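Local coordinates for beta-lactamase (Chitinophaga pinensis, PDB 6N36), which probably hydrolyses the amide bond of beta-lactam antibiotics, as a metallo-beta-lactamase superfamily enzyme with zinc ions bound in its active site, at residues P186-D191 / D258-I263; M104-D109 / M154-G159. All coordinates share one frame; numbering follows the deposited sequence. Where two conformers were deposited one is given.

An αβ/βα enzyme illustrates how contacts of different kinds can lie around a metal site. Contact 2 (104-109 with 154-159) joins the ends of two strands, one from each beta-sheet, through an amide-amide hydrogen bond; the side chain of Asn106 lies about 13 Å from a bound zinc ion. Contact 1 (186-191 with 258-263) lays a loop on the indole of Trp260 on helix 250-268, and the side chain of Ser187 lies about 6 Å from a bound zinc ion. The centres of contact 1 and contact 2 are about 19 Å apart, and the nearest atoms of contact 1 and contact 2 about 5 Å, without touching. His160, a zinc ligand, follows directly on Gly159 and hydrogen-bonds through ND1 to Ser187 O, linking the two regions.

Contact 1 of 2, residues P186-D191 / D258-I263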
ATOM      1  N   PRO A 186       2.902   2.573 -10.300  1.00 20.59           N
ATOM      2  CA  PRO A 186       4.314   2.467 -10.666  1.00 20.71           C
ATOM      3  C   PRO A 186       4.975   3.823 -10.926  1.00 21.23           C
ATOM      4  O   PRO A 186       5.468   4.097 -12.006  1.00 20.88           O
ATOM      5  CB  PRO A 186       4.269   1.576 -11.896  1.00 21.43           C
ATOM      6  CG  PRO A 186       2.975   1.968 -12.548  1.00 22.57           C
ATOM      7  CD  PRO A 186       2.017   2.091 -11.388  1.00 20.87           C
ATOM      8  N   SER A 187       4.977   4.662  -9.907  1.00 20.59           N
ATOM      9  CA  SER A 187       5.690   5.946  -9.962  1.00 20.35           C
ATOM     10  C   SER A 187       7.206   5.731 -10.015  1.00 19.61           C
ATOM     11  O   SER A 187       7.715   4.807  -9.424  1.00 19.50           O
ATOM     12  CB  SER A 187       5.258   6.867  -8.856  1.00 21.74           C
ATOM     13  OG  SER A 187       5.590   6.321  -7.612  1.00 22.34           O
ATOM     14  N   ILE A 188       7.894   6.565 -10.763  1.00 19.70           N
ATOM     15  CA  ILE A 188       9.358   6.526 -11.008  1.00 20.22           C
ATOM     16  C   ILE A 188       9.975   7.739 -10.331  1.00 22.02           C
ATOM     17  O   ILE A 188       9.577   8.870 -10.701  1.00 22.58           O
ATOM     18  CB  ILE A 188       9.606   6.515 -12.521  1.00 21.99           C
ATOM     19  CG1 ILE A 188       8.865   5.364 -13.203  1.00 21.59           C
ATOM     20  CG2 ILE A 188      11.110   6.404 -12.748  1.00 22.70           C
ATOM     21  CD1 ILE A 188       8.788   5.480 -14.746  1.00 23.13           C
ATOM     22  N   LEU A 189      10.945   7.533  -9.441  1.00 20.74           N
ATOM     23  CA  LEU A 189      11.613   8.650  -8.739  1.00 22.27           C
ATOM     24  C   LEU A 189      12.598   9.295  -9.716  1.00 22.29           C
ATOM     25  O   LEU A 189      13.052   8.671 -10.721  1.00 21.27           O
ATOM     26  CB  LEU A 189      12.338   8.154  -7.487  1.00 23.60           C
ATOM     27  CG  LEU A 189      11.419   7.645  -6.374  1.00 28.15           C
ATOM     28  CD1 LEU A 189      12.240   7.281  -5.142  1.00 29.91           C
ATOM     29  CD2 LEU A 189      10.387   8.676  -6.040  1.00 31.72           C
ATOM     30  N   ASN A 190      12.915  10.555  -9.437  1.00 22.67           N
ATOM     31  CA  ASN A 190      13.851  11.303 -10.296  1.00 22.96           C
ATOM     32  C   ASN A 190      15.197  10.577 -10.455  1.00 24.23           C
ATOM     33  O   ASN A 190      15.750  10.642 -11.539  1.00 25.42           O
ATOM     34  CB  ASN A 190      14.048  12.683  -9.680  1.00 25.48           C
ATOM     35  CG  ASN A 190      14.896  13.593 -10.527  1.00 26.40           C
ATOM     36  OD1 ASN A 190      14.759  13.558 -11.750  1.00 29.07           O
ATOM     37  ND2 ASN A 190      15.644  14.519  -9.898  1.00 29.27           N
ATOM     38  N   ASP A 191      15.726   9.980  -9.378  1.00 25.86           N
ATOM     39  CA  ASP A 191      17.126   9.470  -9.418  1.00 28.35           C
ATOM     40  C   ASP A 191      17.145   8.105 -10.132  1.00 27.51           C
ATOM     41  O   ASP A 191      18.245   7.611 -10.429  1.00 30.40           O
ATOM     42  CB  ASP A 191      17.726   9.329  -8.023  1.00 34.18           C
ATOM     43  CG  ASP A 191      18.025  10.660  -7.335  1.00 40.30           C
ATOM     44  OD1 ASP A 191      18.329  11.624  -8.040  1.00 45.28           O
ATOM     45  OD2 ASP A 191      17.878  10.708  -6.096  1.00 45.95           O
ATOM     46  N   ASP A 258      -1.411   5.222 -18.006  1.00 25.34           N
ATOM     47  CA  ASP A 258      -0.976   5.787 -19.311  0.60 26.75           C
ATOM     48  C   ASP A 258       0.040   6.915 -19.053  1.00 26.34           C
ATOM     49  O   ASP A 258       1.059   6.981 -19.796  1.00 26.25           O
ATOM     50  CB  ASP A 258      -2.199   6.226 -20.127  0.60 29.49           C
ATOM     51  CG  ASP A 258      -3.053   5.081 -20.668  0.60 32.55           C
ATOM     52  OD1 ASP A 258      -2.618   3.926 -20.599  0.60 33.95           O
ATOM     53  OD2 ASP A 258      -4.152   5.359 -21.201  0.60 34.80           O
ATOM     54  N   GLU A 259      -0.198   7.770 -18.049  1.00 25.87           N
ATOM     55  CA  GLU A 259       0.757   8.862 -17.713  0.60 27.34           C
ATOM     56  C   GLU A 259       2.103   8.227 -17.337  1.00 24.95           C
ATOM     57  O   GLU A 259       3.153   8.690 -17.845  1.00 24.58           O
ATOM     58  CB  GLU A 259       0.229   9.781 -16.614  0.60 29.50           C
ATOM     59  CG  GLU A 259      -0.948  10.653 -17.046  0.60 34.39           C
ATOM     60  CD  GLU A 259      -1.781  11.284 -15.937  0.60 38.34           C
ATOM     61  OE1 GLU A 259      -1.271  11.407 -14.801  0.60 40.55           O
ATOM     62  OE2 GLU A 259      -2.947  11.687 -16.228  0.60 44.54           O
ATOM     63  N   TRP A 260       2.091   7.213 -16.474  1.00 22.89           N
ATOM     64  CA  TRP A 260       3.377   6.588 -16.115  1.00 22.34           C
ATOM     65  C   TRP A 260       4.013   5.854 -17.309  1.00 21.63           C
ATOM     66  O   TRP A 260       5.251   5.829 -17.403  1.00 20.38           O
ATOM     67  CB  TRP A 260       3.277   5.753 -14.846  1.00 21.39           C
ATOM     68  CG  TRP A 260       3.192   6.636 -13.642  1.00 20.72           C
ATOM     69  CD1 TRP A 260       2.076   6.839 -12.900  1.00 21.74           C
ATOM     70  CD2 TRP A 260       4.213   7.500 -13.114  1.00 21.91           C
ATOM     71  NE1 TRP A 260       2.334   7.771 -11.923  1.00 22.77           N
ATOM     72  CE2 TRP A 260       3.629   8.202 -12.041  1.00 21.64           C
ATOM     73  CE3 TRP A 260       5.549   7.769 -13.450  1.00 22.91           C
ATOM     74  CZ2 TRP A 260       4.346   9.149 -11.291  1.00 23.41           C
ATOM     75  CZ3 TRP A 260       6.239   8.727 -12.719  1.00 23.39           C
ATOM     76  CH2 TRP A 260       5.638   9.409 -11.663  1.00 22.54           C
ATOM     77  N   GLN A 261       3.219   5.279 -18.216  1.00 22.74           N
ATOM     78  CA  GLN A 261       3.796   4.611 -19.404  1.00 23.22           C
ATOM     79  C   GLN A 261       4.478   5.677 -20.285  1.00 23.06           C
ATOM     80  O   GLN A 261       5.535   5.419 -20.812  1.00 23.11           O
ATOM     81  CB  GLN A 261       2.729   3.846 -20.173  1.00 24.35           C
ATOM     82  CG  GLN A 261       3.273   3.148 -21.405  1.00 25.06           C
ATOM     83  CD  GLN A 261       4.068   1.918 -21.030  1.00 26.25           C
ATOM     84  OE1 GLN A 261       3.500   1.001 -20.420  1.00 27.10           O
ATOM     85  NE2 GLN A 261       5.349   1.929 -21.328  1.00 25.50           N
ATOM     86  N   GLN A 262       3.881   6.863 -20.403  1.00 24.35           N
ATOM     87  CA  GLN A 262       4.501   7.907 -21.259  1.00 26.65           C
ATOM     88  C   GLN A 262       5.771   8.403 -20.577  1.00 24.19           C
ATOM     89  O   GLN A 262       6.760   8.652 -21.302  1.00 24.36           O
ATOM     90  CB  GLN A 262       3.579   9.089 -21.482  1.00 29.78           C
ATOM     91  CG  GLN A 262       2.376   8.765 -22.331  1.00 33.75           C
ATOM     92  CD  GLN A 262       1.528  10.015 -22.285  1.00 41.04           C
ATOM     93  OE1 GLN A 262       1.905  11.046 -22.845  1.00 46.14           O
ATOM     94  NE2 GLN A 262       0.429   9.958 -21.544  1.00 47.66           N
ATOM     95  N   ILE A 263       5.777   8.546 -19.237  1.00 22.91           N
ATOM     96  CA  ILE A 263       7.012   8.947 -18.527  1.00 22.97           C
ATOM     97  C   ILE A 263       8.080   7.877 -18.740  1.00 22.04           C
ATOM     98  O   ILE A 263       9.213   8.201 -19.046  1.00 22.59           O
ATOM     99  CB  ILE A 263       6.730   9.256 -17.054  1.00 23.77           C
ATOM    100  CG1 ILE A 263       5.932  10.563 -16.988  1.00 25.56           C
ATOM    101  CG2 ILE A 263       8.029   9.293 -16.260  1.00 24.01           C
ATOM    102  CD1 ILE A 263       5.160  10.765 -15.731  1.00 25.77           C
TER
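Trp260 sends its CG away from the carbonyl carbon and alongside the backbone N (chi1 -74°), and with chi2 at 107° the indole lies flat against the chain of Pro186 to Ile188. Ile188 holds CG1 beside its backbone N (chi1 -55°), and the extended branch beyond it takes CD1 toward Ile263. The centre of the contact is a CH-pi interaction: Ser187 CA stands 3.6 Å from the centroid of the six-membered ring of Trp260, almost exactly on the ring normal. Ser187 CB covers the same face, 3.5 Å from Trp260 CZ2. Pro186 O lies over this face too, nearer the rim, 3.8 Å from Trp260 CG; it is a buried carbonyl oxygen for which the model offers no partner. Ile188 N makes the closest approach, obliquely, 3.4 Å from Trp260 CZ3, and Ile188 CD1 lies 4.2 Å from Ile263 CG2. Ile263 CD1, from the same helix as the indole, touches its opposite face toward the rim. Ser187 O accepts hydrogen bonds from Tyr207 OH and from ND1 of the zinc ligand His160, a second-shell arrangement beside the zinc site of the metallo-beta-lactamase fold.

Contact 2 of 2, residues M104-D109 / M154-G159; sequences MVNEKD and MRQHPG
Asn106 and Gln156 face each other where the strands 102-106 and 150-156 end, the CA atoms of Asn106 and Gln156 7.7 Å apart, too far for backbone pairing, so side chains make the link. In this αβ/βα metallo-beta-lactamase fold the two strands belong to different sheets, and the contact joins their ends. With CG anti to the backbone N (chi1 -168°), Asn106 extends its amide toward Gln156, at about a right angle to that side chain. Gln156 NE2 donates to Asn106 OD1 at 3.0 Å, with an N-H...O angle of 147°; the two amide planes are only 22° apart, but the donor is tilted out of the acceptor's carbonyl plane. In one of its two conformers, Lys108 lays its aliphatic part across the end of the glutamine, its CD 3.5 Å from Gln156 NE2.

The same oxygen, Asn106 OD1, closes an Asx turn by accepting from Lys108 N, again at 3.0 Å. This second donor stands well above the carbonyl plane, not on a lone pair, and arrives from the opposite face, so two N-H groups grip OD1 and restrain rotation of the amide. On its other branch, Asn106 ND2 sits 3.6 Å from Gln156 CG and makes a weak hydrogen bond to Gly163 O. Beyond the turn, Asp109 OD2 accepts from Ala84 N, between the zinc ligands His83 and His85. Met154, bent at chi2 and chi3, turns its methyl back to the asparagine, bringing Met154 CE to 3.8 Å from Asn106 CG.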
ATOM      1  N   MET A 104       3.390 -10.312   6.654  1.00 23.28           N
ATOM      2  CA  MET A 104       3.458 -11.088   5.393  1.00 24.46           C
ATOM      3  C   MET A 104       3.928 -10.111   4.295  1.00 23.75           C
ATOM      4  O   MET A 104       3.355  -9.001   4.158  1.00 23.85           O
ATOM      5  CB  MET A 104       2.131 -11.746   5.066  1.00 25.75           C
ATOM      6  CG  MET A 104       1.600 -12.541   6.229  1.00 27.95           C
ATOM      7  SD  MET A 104       0.220 -13.567   5.697  1.00 29.47           S
ATOM      8  CE  MET A 104      -0.157 -14.455   7.202  1.00 32.37           C
ATOM      9  N   VAL A 105       5.041 -10.444   3.640  1.00 24.75           N
ATOM     10  CA  VAL A 105       5.755  -9.507   2.728  1.00 24.72           C
ATOM     11  C   VAL A 105       6.205 -10.258   1.481  1.00 24.04           C
ATOM     12  O   VAL A 105       6.643 -11.430   1.580  1.00 25.05           O
ATOM     13  CB  VAL A 105       6.911  -8.765   3.403  1.00 26.45           C
ATOM     14  CG1 VAL A 105       8.022  -9.697   3.830  1.00 28.40           C
ATOM     15  CG2 VAL A 105       7.439  -7.637   2.522  1.00 26.97           C
ATOM     16  N   ASN A 106       6.013  -9.626   0.348  1.00 23.31           N
ATOM     17  CA  ASN A 106       6.625 -10.006  -0.936  1.00 23.70           C
ATOM     18  C   ASN A 106       8.079 -10.406  -0.697  1.00 24.23           C
ATOM     19  O   ASN A 106       8.826  -9.669  -0.124  1.00 23.22           O
ATOM     20  CB  ASN A 106       6.504  -8.849  -1.927  1.00 23.01           C
ATOM     21  CG  ASN A 106       6.834  -9.185  -3.362  1.00 24.74           C
ATOM     22  OD1 ASN A 106       7.613 -10.103  -3.623  1.00 28.60           O
ATOM     23  ND2 ASN A 106       6.359  -8.363  -4.266  1.00 24.58           N
ATOM     24  N   GLU A 107       8.447 -11.602  -1.116  1.00 26.60           N
ATOM     25  CA  GLU A 107       9.830 -12.116  -0.992  0.60 28.90           C
ATOM     26  C   GLU A 107      10.818 -11.063  -1.499  1.00 26.81           C
ATOM     27  O   GLU A 107      11.881 -10.965  -0.919  1.00 27.83           O
ATOM     28  CB  GLU A 107      10.010 -13.421  -1.780  0.60 32.26           C
ATOM     29  CG  GLU A 107       9.378 -13.389  -3.163  0.60 35.66           C
ATOM     30  CD  GLU A 107       9.907 -14.352  -4.208  0.60 40.88           C
ATOM     31  OE1 GLU A 107       9.695 -14.075  -5.420  0.60 44.40           O
ATOM     32  OE2 GLU A 107      10.486 -15.387  -3.821  0.60 43.26           O
ATOM     33  N   LYS A 108      10.433 -10.311  -2.534  1.00 25.73           N
ATOM     34  CA  LYS A 108      11.356  -9.370  -3.208  0.50 26.12           C
ATOM     35  C   LYS A 108      11.594  -8.111  -2.349  1.00 25.03           C
ATOM     36  O   LYS A 108      12.543  -7.403  -2.650  1.00 26.32           O
ATOM     37  CB  LYS A 108      10.828  -9.034  -4.602  0.50 26.49           C
ATOM     38  CG  LYS A 108      10.743 -10.223  -5.557  0.50 28.72           C
ATOM     39  CD  LYS A 108      10.062  -9.891  -6.873  0.50 29.26           C
ATOM     40  CE  LYS A 108      10.905  -9.027  -7.792  0.50 30.70           C
ATOM     41  NZ  LYS A 108      11.978  -9.820  -8.470  0.50 30.75           N
ATOM     42  N   ASP A 109      10.729  -7.837  -1.345  1.00 24.82           N
ATOM     43  CA  ASP A 109      10.949  -6.676  -0.421  1.00 23.45           C
ATOM     44  C   ASP A 109      11.351  -7.161   0.979  1.00 23.93           C
ATOM     45  O   ASP A 109      11.556  -6.323   1.870  1.00 24.11           O
ATOM     46  CB  ASP A 109       9.741  -5.733  -0.318  1.00 23.04           C
ATOM     47  CG  ASP A 109       9.782  -4.475  -1.206  1.00 22.50           C
ATOM     48  OD1 ASP A 109      10.812  -4.277  -1.935  1.00 22.16           O
ATOM     49  OD2 ASP A 109       8.790  -3.695  -1.158  1.00 22.43           O
ATOM     50  N   MET A 154      -2.198 -11.366  -3.664  1.00 21.91           N
ATOM     51  CA  MET A 154      -1.069 -10.419  -3.898  1.00 21.61           C
ATOM     52  C   MET A 154      -0.635 -10.529  -5.367  1.00 22.41           C
ATOM     53  O   MET A 154      -0.539 -11.691  -5.876  1.00 22.99           O
ATOM     54  CB  MET A 154       0.114 -10.698  -2.977  1.00 22.17           C
ATOM     55  CG  MET A 154       1.190  -9.639  -3.125  1.00 22.10           C
ATOM     56  SD  MET A 154       2.400 -10.080  -4.473  1.00 24.78           S
ATOM     57  CE  MET A 154       3.543 -11.026  -3.508  1.00 25.42           C
ATOM     58  N   ARG A 155      -0.482  -9.406  -6.066  1.00 21.02           N
ATOM     59  CA  ARG A 155       0.110  -9.423  -7.411  1.00 22.04           C
ATOM     60  C   ARG A 155       1.400  -8.622  -7.376  1.00 20.75           C
ATOM     61  O   ARG A 155       1.365  -7.480  -6.891  1.00 19.93           O
ATOM     62  CB  ARG A 155      -0.836  -8.912  -8.494  1.00 23.71           C
ATOM     63  CG  ARG A 155      -2.124  -9.705  -8.663  1.00 26.04           C
ATOM     64  CD  ARG A 155      -1.909 -11.146  -9.042  1.00 27.89           C
ATOM     65  NE  ARG A 155      -0.962 -11.384 -10.111  1.00 30.98           N
ATOM     66  CZ  ARG A 155      -1.269 -11.501 -11.406  1.00 32.19           C
ATOM     67  NH1 ARG A 155      -2.516 -11.329 -11.823  1.00 32.72           N
ATOM     68  NH2 ARG A 155      -0.292 -11.674 -12.278  1.00 33.66           N
ATOM     69  N   GLN A 156       2.494  -9.189  -7.876  1.00 20.65           N
ATOM     70  CA  GLN A 156       3.797  -8.497  -7.888  1.00 20.56           C
ATOM     71  C   GLN A 156       3.778  -7.414  -8.967  1.00 19.66           C
ATOM     72  O   GLN A 156       3.570  -7.725 -10.152  1.00 20.71           O
ATOM     73  CB  GLN A 156       4.984  -9.447  -8.059  1.00 22.00           C
ATOM     74  CG  GLN A 156       5.164 -10.418  -6.904  1.00 24.84           C
ATOM     75  CD  GLN A 156       6.333 -11.338  -7.183  1.00 27.47           C
ATOM     76  OE1 GLN A 156       6.515 -11.769  -8.334  1.00 31.03           O
ATOM     77  NE2 GLN A 156       7.098 -11.681  -6.154  1.00 29.08           N
ATOM     78  N   HIS A 157       4.037  -6.178  -8.548  1.00 18.44           N
ATOM     79  CA  HIS A 157       4.034  -4.971  -9.398  1.00 18.62           C
ATOM     80  C   HIS A 157       5.356  -4.254  -9.181  1.00 17.74           C
ATOM     81  O   HIS A 157       5.372  -3.142  -8.694  1.00 17.64           O
ATOM     82  CB  HIS A 157       2.772  -4.160  -9.149  1.00 18.30           C
ATOM     83  CG  HIS A 157       1.565  -4.827  -9.658  1.00 18.43           C
ATOM     84  ND1 HIS A 157       0.315  -4.587  -9.133  1.00 19.01           N
ATOM     85  CD2 HIS A 157       1.395  -5.711 -10.686  1.00 19.31           C
ATOM     86  CE1 HIS A 157      -0.552  -5.348  -9.750  1.00 20.37           C
ATOM     87  NE2 HIS A 157       0.052  -6.068 -10.702  1.00 20.28           N
ATOM     88  N   PRO A 158       6.489  -4.901  -9.510  1.00 17.19           N
ATOM     89  CA  PRO A 158       7.797  -4.382  -9.135  1.00 17.99           C
ATOM     90  C   PRO A 158       8.151  -3.089  -9.886  1.00 19.14           C
ATOM     91  O   PRO A 158       7.559  -2.747 -10.945  1.00 18.84           O
ATOM     92  CB  PRO A 158       8.750  -5.462  -9.517  1.00 18.46           C
ATOM     93  CG  PRO A 158       8.047  -6.167 -10.653  1.00 18.76           C
ATOM     94  CD  PRO A 158       6.594  -6.212 -10.191  1.00 18.14           C
ATOM     95  N   GLY A 159       9.132  -2.387  -9.330  1.00 19.08           N
ATOM     96  CA  GLY A 159       9.761  -1.215  -9.944  1.00 18.77           C
ATOM     97  C   GLY A 159       9.929  -0.125  -8.906  1.00 18.03           C
ATOM     98  O   GLY A 159      11.071   0.191  -8.530  1.00 17.80           O
TER